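PDB 3BTV: Galactose/lactose metabolism regulatory protein GAL80 from Saccharomyces cerevisiae, which binds the activator GAL4 and blocks its transcriptional activation of the lactose and galactose metabolic genes when no inducing sugar is present. Local coordinates for residues Ser227-Ile232 / Leu265-Thr270; Ile232-Phe237 / Glu416-Ser421. The protein carries 1 engineered substitution. One frame throughout, in Å; residues are numbered along the deposited sequence.

Interaction 1 of 2, residues Ser227-Ile232 / Leu265-Thr270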
ATOM      1  N   SER B 227     -16.029   9.839   5.127  1.00 35.52           N
ATOM      2  CA  SER B 227     -16.587   8.656   4.470  1.00 41.30           C
ATOM      3  C   SER B 227     -16.269   7.407   5.259  1.00 52.69           C
ATOM      4  O   SER B 227     -15.197   7.312   5.858  1.00 39.60           O
ATOM      5  CB  SER B 227     -16.023   8.489   3.055  1.00 38.88           C
ATOM      6  OG  SER B 227     -16.629   7.371   2.418  1.00 39.39           O
ATOM      7  N   TYR B 228     -17.201   6.454   5.268  1.00 41.76           N
ATOM      8  CA  TYR B 228     -16.906   5.098   5.719  1.00 43.01           C
ATOM      9  C   TYR B 228     -16.453   4.239   4.538  1.00 38.68           C
ATOM     10  O   TYR B 228     -16.500   4.666   3.386  1.00 41.08           O
ATOM     11  CB  TYR B 228     -18.133   4.447   6.383  1.00 47.46           C
ATOM     12  CG  TYR B 228     -18.592   5.184   7.622  1.00 55.35           C
ATOM     13  CD1 TYR B 228     -19.806   5.855   7.648  1.00 50.77           C
ATOM     14  CD2 TYR B 228     -17.792   5.237   8.755  1.00 47.66           C
ATOM     15  CE1 TYR B 228     -20.219   6.545   8.781  1.00 46.62           C
ATOM     16  CE2 TYR B 228     -18.195   5.918   9.884  1.00 50.90           C
ATOM     17  CZ  TYR B 228     -19.408   6.572   9.890  1.00 50.40           C
ATOM     18  OH  TYR B 228     -19.797   7.254  11.018  1.00 47.30           O
ATOM     19  N   PHE B 229     -16.025   3.017   4.836  1.00 32.71           N
ATOM     20  CA  PHE B 229     -15.571   2.106   3.789  1.00 41.20           C
ATOM     21  C   PHE B 229     -16.724   1.346   3.162  1.00 43.77           C
ATOM     22  O   PHE B 229     -17.711   1.071   3.821  1.00 41.64           O
ATOM     23  CB  PHE B 229     -14.548   1.119   4.340  1.00 40.59           C
ATOM     24  CG  PHE B 229     -13.199   1.715   4.533  1.00 45.08           C
ATOM     25  CD1 PHE B 229     -12.869   2.326   5.729  1.00 39.12           C
ATOM     26  CD2 PHE B 229     -12.268   1.696   3.509  1.00 42.35           C
ATOM     27  CE1 PHE B 229     -11.623   2.897   5.903  1.00 41.72           C
ATOM     28  CE2 PHE B 229     -11.007   2.268   3.680  1.00 33.06           C
ATOM     29  CZ  PHE B 229     -10.694   2.867   4.878  1.00 31.65           C
ATOM     30  N   SER B 230     -16.582   1.003   1.888  1.00 39.18           N
ATOM     31  CA  SER B 230     -17.563   0.188   1.189  1.00 41.15           C
ATOM     32  C   SER B 230     -17.100  -1.265   1.241  1.00 44.52           C
ATOM     33  O   SER B 230     -17.826  -2.152   1.693  1.00 47.10           O
ATOM     34  CB  SER B 230     -17.693   0.666  -0.263  1.00 45.65           C
ATOM     35  OG  SER B 230     -18.184  -0.355  -1.105  1.00 77.72           O
ATOM     36  N   ARG B 231     -15.872  -1.499   0.791  1.00 43.11           N
ATOM     37  CA  ARG B 231     -15.308  -2.844   0.742  1.00 38.34           C
ATOM     38  C   ARG B 231     -13.902  -2.837   1.322  1.00 46.33           C
ATOM     39  O   ARG B 231     -13.198  -1.856   1.198  1.00 38.15           O
ATOM     40  CB  ARG B 231     -15.280  -3.347  -0.704  1.00 39.07           C
ATOM     41  CG  ARG B 231     -16.678  -3.428  -1.342  1.00 62.44           C
ATOM     42  CD  ARG B 231     -16.669  -4.036  -2.744  1.00 75.64           C
ATOM     43  NE  ARG B 231     -16.515  -5.490  -2.715  1.00114.45           N
ATOM     44  CZ  ARG B 231     -16.939  -6.312  -3.671  1.00138.93           C
ATOM     45  NH1 ARG B 231     -17.561  -5.828  -4.741  1.00149.40           N
ATOM     46  NH2 ARG B 231     -16.752  -7.622  -3.552  1.00133.97           N
ATOM     47  N   ILE B 232     -13.503  -3.928   1.964  1.00 39.01           N
ATOM     48  CA  ILE B 232     -12.153  -4.049   2.483  1.00 34.99           C
ATOM     49  C   ILE B 232     -11.599  -5.457   2.323  1.00 41.35           C
ATOM     50  O   ILE B 232     -12.340  -6.441   2.264  1.00 42.74           O
ATOM     51  CB  ILE B 232     -12.083  -3.690   3.972  1.00 40.87           C
ATOM     52  CG1 ILE B 232     -12.953  -4.662   4.773  1.00 51.36           C
ATOM     53  CG2 ILE B 232     -12.580  -2.275   4.192  1.00 36.21           C
ATOM     54  CD1 ILE B 232     -12.324  -5.192   6.028  1.00 43.02           C
ATOM     55  N   LEU B 265       0.089  -5.673   9.346  1.00 34.10           N
ATOM     56  CA  LEU B 265      -1.240  -5.580   8.785  1.00 35.38           C
ATOM     57  C   LEU B 265      -1.132  -5.018   7.375  1.00 37.96           C
ATOM     58  O   LEU B 265      -0.509  -3.960   7.155  1.00 34.47           O
ATOM     59  CB  LEU B 265      -2.138  -4.669   9.640  1.00 34.79           C
ATOM     60  CG  LEU B 265      -3.483  -4.286   8.987  1.00 48.16           C
ATOM     61  CD1 LEU B 265      -4.421  -5.478   8.884  1.00 37.44           C
ATOM     62  CD2 LEU B 265      -4.173  -3.139   9.711  1.00 42.48           C
ATOM     63  N   LEU B 266      -1.725  -5.726   6.423  1.00 34.74           N
ATOM     64  CA  LEU B 266      -1.926  -5.189   5.073  1.00 38.76           C
ATOM     65  C   LEU B 266      -3.401  -4.941   4.963  1.00 41.28           C
ATOM     66  O   LEU B 266      -4.205  -5.817   5.270  1.00 36.50           O
ATOM     67  CB  LEU B 266      -1.513  -6.180   3.982  1.00 28.57           C
ATOM     68  CG  LEU B 266      -0.053  -6.635   3.928  1.00 41.04           C
ATOM     69  CD1 LEU B 266       0.121  -7.723   2.877  1.00 36.69           C
ATOM     70  CD2 LEU B 266       0.880  -5.465   3.644  1.00 30.56           C
ATOM     71  N   PHE B 267      -3.772  -3.743   4.542  1.00 32.89           N
ATOM     72  CA  PHE B 267      -5.185  -3.414   4.456  1.00 34.72           C
ATOM     73  C   PHE B 267      -5.433  -2.592   3.219  1.00 44.75           C
ATOM     74  O   PHE B 267      -4.727  -1.617   2.953  1.00 38.46           O
ATOM     75  CB  PHE B 267      -5.627  -2.658   5.713  1.00 32.92           C
ATOM     76  CG  PHE B 267      -6.993  -2.009   5.598  1.00 44.23           C
ATOM     77  CD1 PHE B 267      -8.117  -2.610   6.147  1.00 32.91           C
ATOM     78  CD2 PHE B 267      -7.144  -0.784   4.969  1.00 38.85           C
ATOM     79  CE1 PHE B 267      -9.358  -2.006   6.058  1.00 40.93           C
ATOM     80  CE2 PHE B 267      -8.383  -0.176   4.870  1.00 40.42           C
ATOM     81  CZ  PHE B 267      -9.492  -0.779   5.416  1.00 39.06           C
ATOM     82  N   GLN B 268      -6.432  -2.982   2.445  1.00 31.74           N
ATOM     83  CA  GLN B 268      -6.774  -2.185   1.271  1.00 28.10           C
ATOM     84  C   GLN B 268      -8.281  -2.134   1.175  1.00 39.74           C
ATOM     85  O   GLN B 268      -8.967  -3.055   1.607  1.00 40.33           O
ATOM     86  CB  GLN B 268      -6.127  -2.747   0.001  1.00 35.28           C
ATOM     87  CG  GLN B 268      -6.653  -4.119  -0.429  1.00 41.05           C
ATOM     88  CD  GLN B 268      -5.829  -4.740  -1.556  1.00 49.16           C
ATOM     89  OE1 GLN B 268      -6.256  -5.690  -2.228  1.00 37.55           O
ATOM     90  NE2 GLN B 268      -4.643  -4.206  -1.761  1.00 28.77           N
ATOM     91  N   GLY B 269      -8.809  -1.043   0.650  1.00 36.61           N
ATOM     92  CA  GLY B 269     -10.244  -0.901   0.577  1.00 30.69           C
ATOM     93  C   GLY B 269     -10.677   0.314  -0.190  1.00 33.70           C
ATOM     94  O   GLY B 269      -9.847   1.068  -0.715  1.00 33.05           O
ATOM     95  N   THR B 270     -11.987   0.512  -0.241  1.00 31.23           N
ATOM     96  CA  THR B 270     -12.565   1.611  -1.000  1.00 36.25           C
ATOM     97  C   THR B 270     -13.471   2.432  -0.100  1.00 38.26           C
ATOM     98  O   THR B 270     -14.265   1.877   0.661  1.00 38.12           O
ATOM     99  CB  THR B 270     -13.415   1.084  -2.163  1.00 39.82           C
ATOM    100  OG1 THR B 270     -14.397   0.197  -1.642  1.00 37.44           O
ATOM    101  CG2 THR B 270     -12.565   0.321  -3.135  1.00 42.11           C
TER
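Phe-229 and Phe-267 form a T-shaped (edge-to-face) stack beneath two neighbouring antiparallel strands in the large mixed sheet of the C-terminal domain of GAL80. Their side chains come from opposite directions. The edge of Phe-267 points at the face of Phe-229, with ring planes at 87° and centroids 5.3 Å apart. Phe-267 CZ sits over that face, toward its rim. CG of Phe-267 lies anti to the backbone N (chi1 167°), which lays the ring against Phe-229 and Ile-232. Ile-232 reaches the same ring with its CG2 branch, 3.6 Å from Phe-267 CZ. Ile-218 of helix 209-225 packs against Phe-229, and Phe-214 of that helix meets Phe-267.

Gly-269 pairs with Ile-232 at a non-hydrogen-bonded position. Gly-269, which has no side chain, lets Arg-231 O approach its CA to 3.2 Å. Gln-268 turns away from strand 229-237, and its amide end meets Asn-233 of the second subunit.

The chain turns a corner at Ser-230, and Thr-270 grips it there. Ser-230 N donates to Thr-270 O at 2.8 Å in a nearly straight bond. Thr-270 N donates to Arg-231 O at 3.0 Å. The Thr-270 hydroxyl stands between its own backbone N and carbonyl carbon (chi1 55°), where OG1 accepts a weak bond from Arg-231 N at 3.3 Å.

Interaction 2 of 2, residues Ile232-Phe237 / Glu416-Ser421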
ATOM      1  N   ILE B 232     -13.503  -3.928   1.964  1.00 39.01           N
ATOM      2  CA  ILE B 232     -12.153  -4.049   2.483  1.00 34.99           C
ATOM      3  C   ILE B 232     -11.599  -5.457   2.323  1.00 41.35           C
ATOM      4  O   ILE B 232     -12.340  -6.441   2.264  1.00 42.74           O
ATOM      5  CB  ILE B 232     -12.083  -3.690   3.972  1.00 40.87           C
ATOM      6  CG1 ILE B 232     -12.953  -4.662   4.773  1.00 51.36           C
ATOM      7  CG2 ILE B 232     -12.580  -2.275   4.192  1.00 36.21           C
ATOM      8  CD1 ILE B 232     -12.324  -5.192   6.028  1.00 43.02           C
ATOM      9  N   ASN B 233     -10.280  -5.540   2.278  1.00 34.37           N
ATOM     10  CA  ASN B 233      -9.576  -6.803   2.395  1.00 37.70           C
ATOM     11  C   ASN B 233      -8.373  -6.610   3.292  1.00 42.60           C
ATOM     12  O   ASN B 233      -7.651  -5.622   3.168  1.00 37.60           O
ATOM     13  CB  ASN B 233      -9.077  -7.295   1.034  1.00 32.19           C
ATOM     14  CG  ASN B 233      -8.586  -8.744   1.087  1.00 63.96           C
ATOM     15  OD1 ASN B 233      -9.358  -9.681   0.885  1.00 79.65           O
ATOM     16  ND2 ASN B 233      -7.301  -8.927   1.372  1.00 37.28           N
ATOM     17  N   ALA B 234      -8.138  -7.558   4.181  1.00 31.98           N
ATOM     18  CA  ALA B 234      -6.972  -7.491   5.051  1.00 35.57           C
ATOM     19  C   ALA B 234      -6.194  -8.799   5.119  1.00 46.91           C
ATOM     20  O   ALA B 234      -6.748  -9.890   5.000  1.00 38.57           O
ATOM     21  CB  ALA B 234      -7.380  -7.075   6.431  1.00 32.57           C
ATOM     22  N   MET B 235      -4.897  -8.677   5.327  1.00 39.14           N
ATOM     23  CA  MET B 235      -4.089  -9.816   5.711  1.00 43.89           C
ATOM     24  C   MET B 235      -3.356  -9.429   6.986  1.00 45.94           C
ATOM     25  O   MET B 235      -2.703  -8.379   7.046  1.00 36.43           O
ATOM     26  CB  MET B 235      -3.097 -10.177   4.617  1.00 38.39           C
ATOM     27  CG  MET B 235      -3.751 -10.518   3.292  1.00 35.85           C
ATOM     28  SD  MET B 235      -2.536 -10.742   1.977  1.00 45.11           S
ATOM     29  CE  MET B 235      -3.622 -11.046   0.580  1.00 46.95           C
ATOM     30  N   VAL B 236      -3.480 -10.278   8.001  1.00 40.29           N
ATOM     31  CA  VAL B 236      -2.939 -10.004   9.325  1.00 43.04           C
ATOM     32  C   VAL B 236      -1.859 -11.035   9.612  1.00 55.16           C
ATOM     33  O   VAL B 236      -2.063 -12.229   9.425  1.00 44.99           O
ATOM     34  CB  VAL B 236      -4.050 -10.082  10.384  1.00 50.43           C
ATOM     35  CG1 VAL B 236      -3.496  -9.825  11.782  1.00 46.95           C
ATOM     36  CG2 VAL B 236      -5.154  -9.091  10.036  1.00 44.60           C
ATOM     37  N   PHE B 237      -0.702 -10.574  10.061  1.00 51.38           N
ATOM     38  CA  PHE B 237       0.452 -11.457  10.184  1.00 45.33           C
ATOM     39  C   PHE B 237       0.977 -11.624  11.606  1.00 47.37           C
ATOM     40  O   PHE B 237       1.113 -10.656  12.354  1.00 45.79           O
ATOM     41  CB  PHE B 237       1.612 -10.921   9.343  1.00 34.67           C
ATOM     42  CG  PHE B 237       1.325 -10.852   7.875  1.00 43.88           C
ATOM     43  CD1 PHE B 237       0.536  -9.838   7.346  1.00 37.22           C
ATOM     44  CD2 PHE B 237       1.869 -11.786   7.018  1.00 43.14           C
ATOM     45  CE1 PHE B 237       0.278  -9.785   5.985  1.00 37.80           C
ATOM     46  CE2 PHE B 237       1.622 -11.727   5.652  1.00 38.41           C
ATOM     47  CZ  PHE B 237       0.830 -10.733   5.136  1.00 36.11           C
ATOM     48  N   GLU B 416     -13.420  -5.786  13.693  1.00 48.54           N
ATOM     49  CA  GLU B 416     -13.905  -7.165  13.616  1.00 54.37           C
ATOM     50  C   GLU B 416     -13.806  -7.648  12.178  1.00 56.58           C
ATOM     51  O   GLU B 416     -13.318  -8.745  11.920  1.00 55.76           O
ATOM     52  CB  GLU B 416     -15.335  -7.273  14.133  1.00 53.55           C
ATOM     53  CG  GLU B 416     -15.932  -8.683  14.042  1.00 78.19           C
ATOM     54  CD  GLU B 416     -14.980  -9.769  14.521  1.00 93.64           C
ATOM     55  OE1 GLU B 416     -14.146  -9.494  15.411  1.00 86.00           O
ATOM     56  OE2 GLU B 416     -15.070 -10.905  14.006  1.00121.10           O
ATOM     57  N   SER B 417     -14.227  -6.801  11.241  1.00 56.81           N
ATOM     58  CA  SER B 417     -14.204  -7.146   9.820  1.00 52.32           C
ATOM     59  C   SER B 417     -12.807  -7.316   9.245  1.00 46.37           C
ATOM     60  O   SER B 417     -12.592  -8.165   8.381  1.00 51.99           O
ATOM     61  CB  SER B 417     -14.970  -6.111   9.009  1.00 58.80           C
ATOM     62  OG  SER B 417     -16.284  -5.996   9.519  1.00 60.73           O
ATOM     63  N   VAL B 418     -11.852  -6.506   9.697  1.00 43.91           N
ATOM     64  CA  VAL B 418     -10.473  -6.723   9.275  1.00 37.54           C
ATOM     65  C   VAL B 418     -10.043  -8.176   9.594  1.00 42.91           C
ATOM     66  O   VAL B 418      -9.536  -8.898   8.727  1.00 53.58           O
ATOM     67  CB  VAL B 418      -9.503  -5.715   9.919  1.00 39.48           C
ATOM     68  CG1 VAL B 418      -8.087  -6.209   9.799  1.00 48.11           C
ATOM     69  CG2 VAL B 418      -9.637  -4.324   9.241  1.00 39.41           C
ATOM     70  N   TYR B 419     -10.266  -8.603  10.833  1.00 49.44           N
ATOM     71  CA  TYR B 419      -9.934  -9.972  11.230  1.00 57.34           C
ATOM     72  C   TYR B 419     -10.733 -11.047  10.472  1.00 45.00           C
ATOM     73  O   TYR B 419     -10.190 -12.102  10.159  1.00 49.74           O
ATOM     74  CB  TYR B 419     -10.081 -10.155  12.745  1.00 58.98           C
ATOM     75  CG  TYR B 419      -8.902  -9.622  13.522  1.00 68.85           C
ATOM     76  CD1 TYR B 419      -9.022  -8.492  14.309  1.00 64.85           C
ATOM     77  CD2 TYR B 419      -7.663 -10.245  13.452  1.00 60.04           C
ATOM     78  CE1 TYR B 419      -7.949  -7.995  15.013  1.00 57.23           C
ATOM     79  CE2 TYR B 419      -6.583  -9.759  14.153  1.00 53.46           C
ATOM     80  CZ  TYR B 419      -6.737  -8.629  14.937  1.00 53.87           C
ATOM     81  OH  TYR B 419      -5.670  -8.132  15.646  1.00 57.34           O
ATOM     82  N   LYS B 420     -12.005 -10.777  10.176  1.00 58.96           N
ATOM     83  CA  LYS B 420     -12.813 -11.721   9.395  1.00 57.74           C
ATOM     84  C   LYS B 420     -12.222 -11.893   8.013  1.00 72.88           C
ATOM     85  O   LYS B 420     -12.037 -13.018   7.556  1.00 46.29           O
ATOM     86  CB  LYS B 420     -14.263 -11.258   9.248  1.00 54.25           C
ATOM     87  CG  LYS B 420     -15.212 -11.726  10.320  1.00 82.19           C
ATOM     88  CD  LYS B 420     -16.652 -11.468   9.902  1.00 87.26           C
ATOM     89  CE  LYS B 420     -17.512 -11.117  11.108  1.00116.60           C
ATOM     90  NZ  LYS B 420     -17.248 -12.003  12.279  1.00121.84           N
ATOM     91  N   SER B 421     -11.937 -10.765   7.355  1.00 47.56           N
ATOM     92  CA  SER B 421     -11.367 -10.762   6.025  1.00 34.88           C
ATOM     93  C   SER B 421     -10.132 -11.636   5.929  1.00 45.85           C
ATOM     94  O   SER B 421      -9.979 -12.407   4.988  1.00 46.79           O
ATOM     95  CB  SER B 421     -10.984  -9.320   5.605  1.00 33.10           C
ATOM     96  OG  SER B 421     -10.347  -9.372   4.352  1.00 42.33           O
TER
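Ala-234 and Ser-421 make the one hydrogen bond between strand 232-237 and helix 416-421. Ala-234 N donates to Ser-421 OG at 2.9 Å, with an angle of 162° at the hydrogen. OG extends anti to the serine's own backbone N (chi1 176°), which brings it up to the strand. Ser-421 OG also bonds to Ser-426 O, so this buried hydroxyl links the strand, the helix and the chain just beyond the helix. Replacing Ser-421 by alanine would remove OG and would probably leave Ala-234 N and Ser-426 O without their shared partner. Asn-422 adds a second polar tie, its OD1 accepting from Val-236 N.

The apolar contacts centre on Val-418. Its CG1 branch meets Ala-234 CB at 3.5 Å, and the small alanine is consistent with the close approach of the helix here. The same CG1 lies 4.1 Å from Val-236 CG2, where the two valine side chains cross at about a right angle. The other branch, Val-236 CG1, reaches Tyr-419 CE2 at 3.9 Å. At the far end, Ile-232 CD1 rests on the helix backbone, 3.8 Å from Ser-417 O.

Ile-232, Ala-234 and Val-236 thus present alternate side chains of one strand to the helix. The axes cross at -73° and approach to 6.6 Å. This is helix-on-sheet packing in an alpha+beta C-terminal domain, with the helix lying steeply across the strand on one face of the large sheet.

In the fold
Both interactions use strand 229-237 and share Ile-232; their centres lie about 10 Å apart. Interaction 1 pairs the start of this strand with strand 264-271, its neighbour in the large mixed sheet. Interaction 2 packs the rest of it against helix 405-424. Along the chain their segments alternate: 227-232, 232-237, 265-270, then 416-421. The two contacts also touch directly, through probable hydrogen bonds from Asn-233 N to Gln-268 O and from Leu-266 N to Met-235 O. The strand is therefore held within the sheet and covered by a helix from far later in the sequence. Residues of both interactions also meet the second subunit, so in this two-chain assembly the sheet region lies at the contact between subunits.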